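Local structure of Thiol:disulfide interchange protein dsbA-like (Escherichia coli, 3C7M) at residues Q92-K95 and A96-Y100; A133-E136 and A137-E141; F1-G4 and T5-V9. The protein introduces disulfide bonds into other proteins in the periplasm, working with its partner DsbI to form an essential disulfide in the arylsulfate sulfotransferase AssT. All coordinates share one frame; numbering follows the deposited sequence. Where two conformers were deposited one is given.

Contact 1 (Q92-K95 and A96-Y100); sequences QFKK and AKFAY
Phe-93 and Lys-97, one helical turn apart, send their side chains obliquely across each other. With chi1 and chi2 of the lysine both extended, CD of Lys-97 lies 3.7 Å from CZ of Phe-93; the bend at chi3 (52°) then lays CE of Lys-97 against the ring, 3.8 Å from CE2 of Phe-93. Nearer the backbone, CB of Lys-97 stands over one face of the ring, displaced toward its rim. The neighbouring pair, Lys-94 and Phe-98, meets differently. Here the lysine is the extended partner, and its CG reaches the edge of the Phe-98 ring, in the ring plane, 3.9 Å from CD2. The Lys-94 carbonyl O approaches the same edge, while the lysine's NZ bonds to the carbonyl O of Phe-87. Both pairs are i to i+4 neighbours at the start of helix 92-106, part of the helical domain inserted into the thioredoxin fold of DsbA-like proteins. Phe-93 packs edge-to-face on Phe-72 and touches Phe-25 of strand 20-25, which Lys-97 also meets. Beneath the side chains the regular helical bonds continue, with Lys-97 N 2.8 Å from Phe-93 O. On another flank, Ala-96 touches Leu-75 of helix 65-81, and Ala-99 touches Ala-127 of helix 117-128.

Contact 2 (A133-E136 and A137-E141); sequences ADFE and AALKE
In three successive helical bonds the amides of Ala-137, Ala-138 and Leu-139 bond to the carbonyls of Ala-133, Asp-134 and Phe-135, the last with Leu-139 N 2.9 Å from Phe-135 O and bent to 148° at the hydrogen. The side chains of Phe-135 and Leu-139 leave the helix next to each other and point the same way. Each has its CG anti to the backbone N (chi1 164° for the phenylalanine and -176° for the leucine), and the leucine's CD2 branch comes to 4.0 Å from CZ of the phenyl ring. That approach is apolar and oblique to the ring. Behind it, Leu-139 CB lies 3.4 Å from the carbonyl O of Phe-135, and Ala-138 CB is equally close to the carbonyl O of Asp-134, at 3.4 Å. Residues 133-139 make up most of the short helix 132-139 in the helical part of this DsbA-like protein. Its apolar side turns inward: Phe-135 packs between Val-71 and Val-74 of helix 65-81 and Ile-121 and Leu-125 of helix 117-128, whereas Leu-139 touches Val-144 and Leu-148 of helix 142-150. The exposed side carries charge. Glu-136 and Lys-140 are also four residues apart, but their charged ends stay well separated, with OE1 of the glutamate 6.7 Å from NZ of the lysine. The glutamate turns instead to its own helix, where OE2 bonds to NE2 of Gln-132. The Lys-140 chain runs past the carbonyl O of Glu-136, its CG 3.7 Å from that oxygen. Glu-141 then occupies the N-cap position of helix 142-150.

Contact 3 (F1-G4 and T5-V9); sequences FTEG and TDYMV
A type II beta-turn, Thr-2 to Thr-5, with Gly-4 at its third position, leads into strand 7-9, an outermost strand of the sheet in this thioredoxin-family protein; Asp-6, just past the turn, reaches back to Thr-2. The aspartate's OD2 accepts the amide N of Thr-2 at 2.9 Å, through the lone pair directed away from OD1. In return, the carbonyl O of Thr-2 takes two amides: Asp-6 N, nearly in line with the C=O bond, and Thr-5 N, which sits 42° above the carbonyl plane. Backbone and side chain of Asp-6 thus both grip Thr-2, and a water between OD2 of Asp-6 and OG1 of Thr-2 adds a further bridge. The Asp-6 carboxylate also meets the edge of the Phe-1 ring, with CG of the aspartate 3.7 Å from CD1 of the phenylalanine and the two planes 89° apart. The amide N of Gly-4 bonds to Tyr-7 O at 2.8 Å. The tyrosine holds its CG between the backbone N and the carbonyl carbon (chi1 69°), which turns the ring toward Glu-3, whose CA makes a CH-pi contact over one face of the Tyr-7 ring, 3.9 Å from its centroid and offset toward the rim. Glu-3 CB lies 3.7 Å from Tyr-7 OH, a hydroxyl that also gives a hydrogen bond to a water held by Phe-1 O. The extended glutamate runs on toward Val-9, whose CG2 is 3.6 Å from OE2 of Glu-3; a water links this oxygen to Val-9 N. Phe-1 and Tyr-7 rest on helix 182-193, the first beside the cadmium ligand Asp-187 and the second on Leu-192, while Met-8 pairs through its backbone with Leu-173 of strand 172-174.

Contact 1 is the most deeply placed, partly buried, its centre about 11 Å from the centre of the chain, whereas contacts 2 and 3 lie at the surface. The first two belong to helices 92-106 and 132-139, with centres about 17 Å apart; they do not touch, but both pack on helix 65-81. In each, a phenylalanine meets the residue four positions later over regular helical bonds, with a lysine chain as its partner in contact 1 and a leucine in contact 2. Contact 3, on the opposite side of the chain's centre from both, has no helix: a carboxylate, bent backbone and bridging waters hold the turn that leads into the outer strand 7-9, against helix 182-193.

Contact 1 (Q92-K95 and A96-Y100)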
ATOM      1  N   GLN A  92      -2.501   7.164  11.190  1.00 12.04           N
ATOM      2  CA  GLN A  92      -1.420   6.393  11.799  1.00 11.41           C
ATOM      3  C   GLN A  92      -0.695   5.532  10.763  1.00 10.95           C
ATOM      4  O   GLN A  92       0.529   5.391  10.815  1.00 10.00           O
ATOM      5  CB  GLN A  92      -1.948   5.558  12.962  1.00 11.95           C
ATOM      6  CG  GLN A  92      -2.346   6.420  14.161  1.00 12.37           C
ATOM      7  CD  GLN A  92      -2.864   5.599  15.321  1.00 14.39           C
ATOM      8  OE1 GLN A  92      -4.009   5.142  15.310  1.00 15.60           O
ATOM      9  NE2 GLN A  92      -2.028   5.416  16.338  1.00 14.49           N
ATOM     10  N   PHE A  93      -1.444   4.980   9.812  1.00 10.16           N
ATOM     11  CA  PHE A  93      -0.827   4.220   8.723  1.00  9.75           C
ATOM     12  C   PHE A  93       0.170   5.093   7.969  1.00  9.94           C
ATOM     13  O   PHE A  93       1.307   4.680   7.734  1.00 10.24           O
ATOM     14  CB  PHE A  93      -1.883   3.661   7.762  1.00  9.66           C
ATOM     15  CG  PHE A  93      -1.324   3.238   6.429  1.00  9.78           C
ATOM     16  CD1 PHE A  93      -0.566   2.076   6.317  1.00 10.06           C
ATOM     17  CD2 PHE A  93      -1.550   4.003   5.289  1.00  9.68           C
ATOM     18  CE1 PHE A  93      -0.050   1.676   5.098  1.00 10.32           C
ATOM     19  CE2 PHE A  93      -1.041   3.611   4.056  1.00  9.10           C
ATOM     20  CZ  PHE A  93      -0.283   2.445   3.959  1.00  8.95           C
ATOM     21  N   LYS A  94      -0.258   6.301   7.597  1.00 10.20           N
ATOM     22  CA  LYS A  94       0.598   7.220   6.861  1.00 10.61           C
ATOM     23  C   LYS A  94       1.904   7.495   7.614  1.00  9.99           C
ATOM     24  O   LYS A  94       2.990   7.473   7.027  1.00 10.49           O
ATOM     25  CB  LYS A  94      -0.144   8.523   6.588  1.00 11.00           C
ATOM     26  CG  LYS A  94       0.659   9.505   5.780  1.00 12.71           C
ATOM     27  CD  LYS A  94      -0.182  10.696   5.356  1.00 14.68           C
ATOM     28  CE  LYS A  94       0.722  11.821   4.889  1.00 17.82           C
ATOM     29  NZ  LYS A  94      -0.076  12.863   4.179  1.00 20.32           N
ATOM     30  N   LYS A  95       1.792   7.709   8.919  1.00  9.87           N
ATOM     31  CA  LYS A  95       2.961   7.996   9.737  1.00  9.64           C
ATOM     32  C   LYS A  95       3.929   6.821   9.750  1.00  9.36           C
ATOM     33  O   LYS A  95       5.138   7.004   9.574  1.00  9.44           O
ATOM     34  CB  LYS A  95       2.537   8.358  11.157  1.00 10.05           C
ATOM     35  CG  LYS A  95       1.823   9.700  11.247  1.00 11.25           C
ATOM     36  CD  LYS A  95       1.379  10.005  12.665  1.00 15.82           C
ATOM     37  CE  LYS A  95       0.633  11.332  12.738  1.00 19.29           C
ATOM     38  NZ  LYS A  95       0.137  11.579  14.129  1.00 22.02           N
ATOM     39  N   ALA A  96       3.401   5.614   9.956  1.00  9.12           N
ATOM     40  CA  ALA A  96       4.251   4.430   9.952  1.00  8.96           C
ATOM     41  C   ALA A  96       4.888   4.193   8.586  1.00  9.22           C
ATOM     42  O   ALA A  96       6.082   3.886   8.497  1.00  8.72           O
ATOM     43  CB  ALA A  96       3.474   3.196  10.394  1.00  8.96           C
ATOM     44  N   LYS A  97       4.094   4.344   7.522  1.00  9.57           N
ATOM     45  CA  LYS A  97       4.579   4.093   6.167  1.00 10.54           C
ATOM     46  C   LYS A  97       5.760   4.995   5.830  1.00 10.01           C
ATOM     47  O   LYS A  97       6.791   4.527   5.356  1.00  9.52           O
ATOM     48  CB  LYS A  97       3.454   4.273   5.149  1.00 11.11           C
ATOM     49  CG  LYS A  97       3.893   4.047   3.701  1.00 12.59           C
ATOM     50  CD  LYS A  97       2.742   4.222   2.695  1.00 13.28           C
ATOM     51  CE  LYS A  97       2.014   5.542   2.869  1.00 16.10           C
ATOM     52  NZ  LYS A  97       1.214   5.923   1.650  1.00 19.37           N
ATOM     53  N   PHE A  98       5.628   6.284   6.116  1.00 10.02           N
ATOM     54  CA  PHE A  98       6.729   7.181   5.805  1.00 10.46           C
ATOM     55  C   PHE A  98       7.924   7.023   6.728  1.00 10.37           C
ATOM     56  O   PHE A  98       9.064   7.259   6.301  1.00 10.96           O
ATOM     57  CB  PHE A  98       6.257   8.623   5.660  1.00 11.03           C
ATOM     58  CG  PHE A  98       5.600   8.879   4.342  1.00 11.67           C
ATOM     59  CD1 PHE A  98       6.366   8.981   3.182  1.00 12.01           C
ATOM     60  CD2 PHE A  98       4.220   8.963   4.246  1.00 13.37           C
ATOM     61  CE1 PHE A  98       5.761   9.184   1.952  1.00 12.22           C
ATOM     62  CE2 PHE A  98       3.610   9.183   3.019  1.00 13.55           C
ATOM     63  CZ  PHE A  98       4.385   9.301   1.876  1.00 12.52           C
ATOM     64  N   ALA A  99       7.676   6.587   7.963  1.00 10.17           N
ATOM     65  CA  ALA A  99       8.771   6.288   8.883  1.00  9.75           C
ATOM     66  C   ALA A  99       9.612   5.131   8.346  1.00  9.44           C
ATOM     67  O   ALA A  99      10.846   5.179   8.402  1.00 10.08           O
ATOM     68  CB  ALA A  99       8.244   5.970  10.268  1.00 10.33           C
ATOM     69  N   TYR A 100       8.950   4.095   7.828  1.00  9.21           N
ATOM     70  CA  TYR A 100       9.680   2.968   7.247  1.00  8.64           C
ATOM     71  C   TYR A 100      10.413   3.352   5.976  1.00  8.94           C
ATOM     72  O   TYR A 100      11.549   2.944   5.779  1.00  9.07           O
ATOM     73  CB  TYR A 100       8.764   1.765   6.986  1.00  8.61           C
ATOM     74  CG  TYR A 100       8.391   1.032   8.251  1.00  8.10           C
ATOM     75  CD1 TYR A 100       9.370   0.586   9.137  1.00  7.92           C
ATOM     76  CD2 TYR A 100       7.060   0.777   8.558  1.00  8.23           C
ATOM     77  CE1 TYR A 100       9.026  -0.093  10.311  1.00  8.16           C
ATOM     78  CE2 TYR A 100       6.706   0.106   9.716  1.00  8.23           C
ATOM     79  CZ  TYR A 100       7.694  -0.332  10.591  1.00  8.07           C
ATOM     80  OH  TYR A 100       7.328  -0.998  11.745  1.00  8.37           O
TER

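Contact 2 (A133-E136 and A137-E141)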
ATOM      1  N   ALA A 133       1.882  -2.988  23.171  1.00 12.28           N
ATOM      2  CA  ALA A 133       0.767  -3.754  23.719  1.00 12.22           C
ATOM      3  C   ALA A 133      -0.496  -3.607  22.865  1.00 12.23           C
ATOM      4  O   ALA A 133      -1.162  -4.600  22.565  1.00 12.62           O
ATOM      5  CB  ALA A 133       0.493  -3.345  25.171  1.00 12.68           C
ATOM      6  N   ASP A 134      -0.805  -2.377  22.455  1.00 12.23           N
ATOM      7  CA  ASP A 134      -1.992  -2.134  21.624  1.00 12.71           C
ATOM      8  C   ASP A 134      -1.894  -2.808  20.259  1.00 12.36           C
ATOM      9  O   ASP A 134      -2.872  -3.381  19.773  1.00 12.55           O
ATOM     10  CB  ASP A 134      -2.259  -0.640  21.463  1.00 13.24           C
ATOM     11  CG  ASP A 134      -2.878  -0.017  22.700  1.00 15.10           C
ATOM     12  OD1 ASP A 134      -3.090  -0.733  23.703  1.00 17.91           O
ATOM     13  OD2 ASP A 134      -3.164   1.191  22.658  1.00 16.94           O
ATOM     14  N   PHE A 135      -0.712  -2.744  19.652  1.00 11.81           N
ATOM     15  CA  PHE A 135      -0.459  -3.426  18.384  1.00 11.62           C
ATOM     16  C   PHE A 135      -0.686  -4.935  18.508  1.00 12.27           C
ATOM     17  O   PHE A 135      -1.350  -5.551  17.666  1.00 12.37           O
ATOM     18  CB  PHE A 135       0.967  -3.124  17.909  1.00 11.04           C
ATOM     19  CG  PHE A 135       1.466  -4.057  16.843  1.00  9.77           C
ATOM     20  CD1 PHE A 135       0.968  -3.981  15.544  1.00  9.62           C
ATOM     21  CD2 PHE A 135       2.436  -5.019  17.136  1.00  9.76           C
ATOM     22  CE1 PHE A 135       1.429  -4.847  14.549  1.00  9.34           C
ATOM     23  CE2 PHE A 135       2.901  -5.891  16.147  1.00 10.52           C
ATOM     24  CZ  PHE A 135       2.388  -5.799  14.850  1.00 10.20           C
ATOM     25  N   GLU A 136      -0.147  -5.534  19.565  1.00 12.61           N
ATOM     26  CA  GLU A 136      -0.263  -6.978  19.734  1.00 13.72           C
ATOM     27  C   GLU A 136      -1.721  -7.412  19.888  1.00 13.76           C
ATOM     28  O   GLU A 136      -2.145  -8.405  19.294  1.00 14.18           O
ATOM     29  CB  GLU A 136       0.608  -7.459  20.894  1.00 13.96           C
ATOM     30  CG  GLU A 136       2.096  -7.363  20.574  1.00 16.48           C
ATOM     31  CD  GLU A 136       2.995  -7.664  21.761  1.00 20.14           C
ATOM     32  OE1 GLU A 136       2.474  -7.965  22.861  1.00 23.12           O
ATOM     33  OE2 GLU A 136       4.233  -7.592  21.593  1.00 20.92           O
ATOM     34  N   ALA A 137      -2.487  -6.640  20.653  1.00 13.95           N
ATOM     35  CA  ALA A 137      -3.918  -6.885  20.821  1.00 14.23           C
ATOM     36  C   ALA A 137      -4.670  -6.752  19.495  1.00 14.39           C
ATOM     37  O   ALA A 137      -5.490  -7.605  19.157  1.00 14.68           O
ATOM     38  CB  ALA A 137      -4.495  -5.935  21.865  1.00 14.39           C
ATOM     39  N   ALA A 138      -4.369  -5.692  18.744  1.00 14.06           N
ATOM     40  CA  ALA A 138      -5.074  -5.390  17.493  1.00 14.10           C
ATOM     41  C   ALA A 138      -4.795  -6.415  16.400  1.00 14.18           C
ATOM     42  O   ALA A 138      -5.662  -6.712  15.574  1.00 13.77           O
ATOM     43  CB  ALA A 138      -4.711  -3.993  17.007  1.00 13.89           C
ATOM     44  N   LEU A 139      -3.582  -6.958  16.408  1.00 14.59           N
ATOM     45  CA  LEU A 139      -3.164  -7.929  15.414  1.00 15.44           C
ATOM     46  C   LEU A 139      -4.002  -9.209  15.498  1.00 16.21           C
ATOM     47  O   LEU A 139      -4.190  -9.890  14.494  1.00 16.84           O
ATOM     48  CB  LEU A 139      -1.670  -8.224  15.579  1.00 15.49           C
ATOM     49  CG  LEU A 139      -0.975  -9.158  14.590  1.00 15.26           C
ATOM     50  CD1 LEU A 139      -1.094  -8.643  13.164  1.00 15.01           C
ATOM     51  CD2 LEU A 139       0.476  -9.325  14.991  1.00 15.34           C
ATOM     52  N   LYS A 140      -4.539  -9.500  16.685  1.00 16.83           N
ATOM     53  CA  LYS A 140      -5.348 -10.705  16.900  1.00 18.02           C
ATOM     54  C   LYS A 140      -6.763 -10.600  16.336  1.00 18.11           C
ATOM     55  O   LYS A 140      -7.447 -11.623  16.193  1.00 18.69           O
ATOM     56  CB  LYS A 140      -5.430 -11.043  18.396  1.00 18.38           C
ATOM     57  CG  LYS A 140      -4.125 -11.481  19.025  1.00 20.86           C
ATOM     58  CD  LYS A 140      -4.288 -11.612  20.531  1.00 24.11           C
ATOM     59  CE  LYS A 140      -2.947 -11.780  21.218  1.00 26.14           C
ATOM     60  NZ  LYS A 140      -3.089 -11.752  22.705  1.00 28.37           N
ATOM     61  N   GLU A 141      -7.202  -9.382  16.020  1.00 17.77           N
ATOM     62  CA  GLU A 141      -8.584  -9.134  15.594  1.00 17.67           C
ATOM     63  C   GLU A 141      -8.884  -9.699  14.202  1.00 17.19           C
ATOM     64  O   GLU A 141      -8.043  -9.612  13.300  1.00 16.11           O
ATOM     65  CB  GLU A 141      -8.916  -7.641  15.647  1.00 18.31           C
ATOM     66  CG  GLU A 141      -8.825  -7.029  17.046  1.00 20.04           C
ATOM     67  CD  GLU A 141      -9.940  -7.488  17.966  0.70 22.31           C
ATOM     68  OE1 GLU A 141     -11.118  -7.211  17.657  0.70 24.62           O
ATOM     69  OE2 GLU A 141      -9.636  -8.117  19.002  0.70 23.74           O
TER

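Contact 3 (F1-G4 and T5-V9)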
ATOM      1  N   PHE A   1      -6.074   6.224 -23.967  1.00 20.89           N
ATOM      2  CA  PHE A   1      -5.084   5.274 -23.371  1.00 20.17           C
ATOM      3  C   PHE A   1      -5.186   3.904 -24.031  1.00 20.32           C
ATOM      4  O   PHE A   1      -6.240   3.542 -24.560  1.00 20.42           O
ATOM      5  CB  PHE A   1      -5.278   5.159 -21.857  1.00 19.92           C
ATOM      6  CG  PHE A   1      -5.095   6.460 -21.125  1.00 18.76           C
ATOM      7  CD1 PHE A   1      -3.821   6.930 -20.820  1.00 18.04           C
ATOM      8  CD2 PHE A   1      -6.196   7.219 -20.747  1.00 18.08           C
ATOM      9  CE1 PHE A   1      -3.648   8.138 -20.150  1.00 18.46           C
ATOM     10  CE2 PHE A   1      -6.033   8.431 -20.076  1.00 18.06           C
ATOM     11  CZ  PHE A   1      -4.760   8.890 -19.779  1.00 17.75           C
ATOM     12  N   THR A   2      -4.088   3.151 -23.988  1.00 20.37           N
ATOM     13  CA  THR A   2      -3.969   1.913 -24.758  1.00 20.78           C
ATOM     14  C   THR A   2      -3.594   0.698 -23.904  1.00 20.16           C
ATOM     15  O   THR A   2      -2.593   0.716 -23.180  1.00 19.81           O
ATOM     16  CB  THR A   2      -2.927   2.079 -25.885  1.00 21.10           C
ATOM     17  OG1 THR A   2      -3.135   3.334 -26.546  1.00 23.04           O
ATOM     18  CG2 THR A   2      -3.037   0.951 -26.904  1.00 21.94           C
ATOM     19  N   GLU A   3      -4.394  -0.360 -24.015  1.00 19.87           N
ATOM     20  CA  GLU A   3      -4.054  -1.647 -23.411  1.00 19.99           C
ATOM     21  C   GLU A   3      -2.738  -2.142 -24.004  1.00 19.38           C
ATOM     22  O   GLU A   3      -2.543  -2.104 -25.227  1.00 19.51           O
ATOM     23  CB  GLU A   3      -5.165  -2.670 -23.657  1.00 19.82           C
ATOM     24  CG  GLU A   3      -4.964  -3.980 -22.904  1.00 20.86           C
ATOM     25  CD  GLU A   3      -6.089  -4.980 -23.116  1.00 21.67           C
ATOM     26  OE1 GLU A   3      -7.158  -4.602 -23.644  1.00 25.77           O
ATOM     27  OE2 GLU A   3      -5.903  -6.156 -22.741  1.00 23.32           O
ATOM     28  N   GLY A   4      -1.830  -2.585 -23.137  1.00 18.66           N
ATOM     29  CA  GLY A   4      -0.495  -3.013 -23.554  1.00 17.90           C
ATOM     30  C   GLY A   4       0.583  -1.958 -23.373  1.00 17.55           C
ATOM     31  O   GLY A   4       1.777  -2.275 -23.363  1.00 18.10           O
ATOM     32  N   THR A   5       0.154  -0.706 -23.232  0.80 17.47           N
ATOM     33  CA  THR A   5       1.064   0.417 -23.045  0.80 17.38           C
ATOM     34  C   THR A   5       0.815   1.068 -21.687  0.80 16.68           C
ATOM     35  O   THR A   5       1.707   1.130 -20.843  0.80 17.06           O
ATOM     36  CB  THR A   5       0.889   1.471 -24.160  0.80 17.74           C
ATOM     37  OG1 THR A   5       1.097   0.854 -25.436  0.80 18.65           O
ATOM     38  CG2 THR A   5       1.877   2.625 -23.980  0.80 18.10           C
ATOM     39  N   ASP A   6      -0.409   1.545 -21.494  1.00 16.10           N
ATOM     40  CA  ASP A   6      -0.783   2.275 -20.283  1.00 15.43           C
ATOM     41  C   ASP A   6      -1.241   1.350 -19.163  1.00 14.92           C
ATOM     42  O   ASP A   6      -1.067   1.660 -17.982  1.00 13.86           O
ATOM     43  CB  ASP A   6      -1.851   3.311 -20.612  1.00 15.49           C
ATOM     44  CG  ASP A   6      -1.348   4.353 -21.586  1.00 17.17           C
ATOM     45  OD1 ASP A   6      -0.463   5.141 -21.196  1.00 17.83           O
ATOM     46  OD2 ASP A   6      -1.825   4.369 -22.739  1.00 19.38           O
ATOM     47  N   TYR A   7      -1.820   0.216 -19.544  1.00 14.40           N
ATOM     48  CA  TYR A   7      -2.347  -0.740 -18.588  1.00 14.33           C
ATOM     49  C   TYR A   7      -2.451  -2.114 -19.227  1.00 14.43           C
ATOM     50  O   TYR A   7      -2.315  -2.263 -20.445  1.00 14.05           O
ATOM     51  CB  TYR A   7      -3.728  -0.292 -18.085  1.00 14.36           C
ATOM     52  CG  TYR A   7      -4.821  -0.364 -19.133  1.00 14.97           C
ATOM     53  CD1 TYR A   7      -5.017   0.684 -20.033  1.00 15.14           C
ATOM     54  CD2 TYR A   7      -5.647  -1.482 -19.232  1.00 14.81           C
ATOM     55  CE1 TYR A   7      -6.015   0.620 -21.004  1.00 15.75           C
ATOM     56  CE2 TYR A   7      -6.647  -1.556 -20.198  1.00 15.94           C
ATOM     57  CZ  TYR A   7      -6.821  -0.504 -21.081  1.00 16.47           C
ATOM     58  OH  TYR A   7      -7.809  -0.578 -22.035  1.00 17.30           O
ATOM     59  N   MET A   8      -2.696  -3.113 -18.390  1.00 13.94           N
ATOM     60  CA  MET A   8      -3.009  -4.465 -18.848  1.00 13.76           C
ATOM     61  C   MET A   8      -4.157  -5.026 -18.011  1.00 13.86           C
ATOM     62  O   MET A   8      -4.504  -4.472 -16.957  1.00 13.15           O
ATOM     63  CB  MET A   8      -1.768  -5.368 -18.820  1.00 14.06           C
ATOM     64  CG  MET A   8      -1.093  -5.531 -17.459  1.00 14.48           C
ATOM     65  SD  MET A   8      -1.853  -6.766 -16.381  1.00 15.87           S
ATOM     66  CE  MET A   8      -1.500  -8.297 -17.252  1.00 15.86           C
ATOM     67  N   VAL A   9      -4.761  -6.105 -18.493  1.00 13.68           N
ATOM     68  CA  VAL A   9      -5.857  -6.754 -17.790  1.00 13.89           C
ATOM     69  C   VAL A   9      -5.320  -7.998 -17.091  1.00 13.95           C
ATOM     70  O   VAL A   9      -4.755  -8.888 -17.732  1.00 14.14           O
ATOM     71  CB  VAL A   9      -7.015  -7.146 -18.744  1.00 14.11           C
ATOM     72  CG1 VAL A   9      -8.167  -7.758 -17.963  1.00 15.09           C
ATOM     73  CG2 VAL A   9      -7.499  -5.926 -19.534  1.00 14.25           C
TER
HETATM   74  O   HOH W   1      -8.751   2.138 -23.071  1.00 52.05           O
HETATM   75  O   HOH W   2      -1.450   5.309 -25.096  1.00 33.23           O
HETATM   76  O   HOH W   3      -3.995  -6.842 -21.133  1.00 19.34           O
HETATM   77  O   HOH W   4      -0.238  -1.366 -26.722  1.00 33.31           O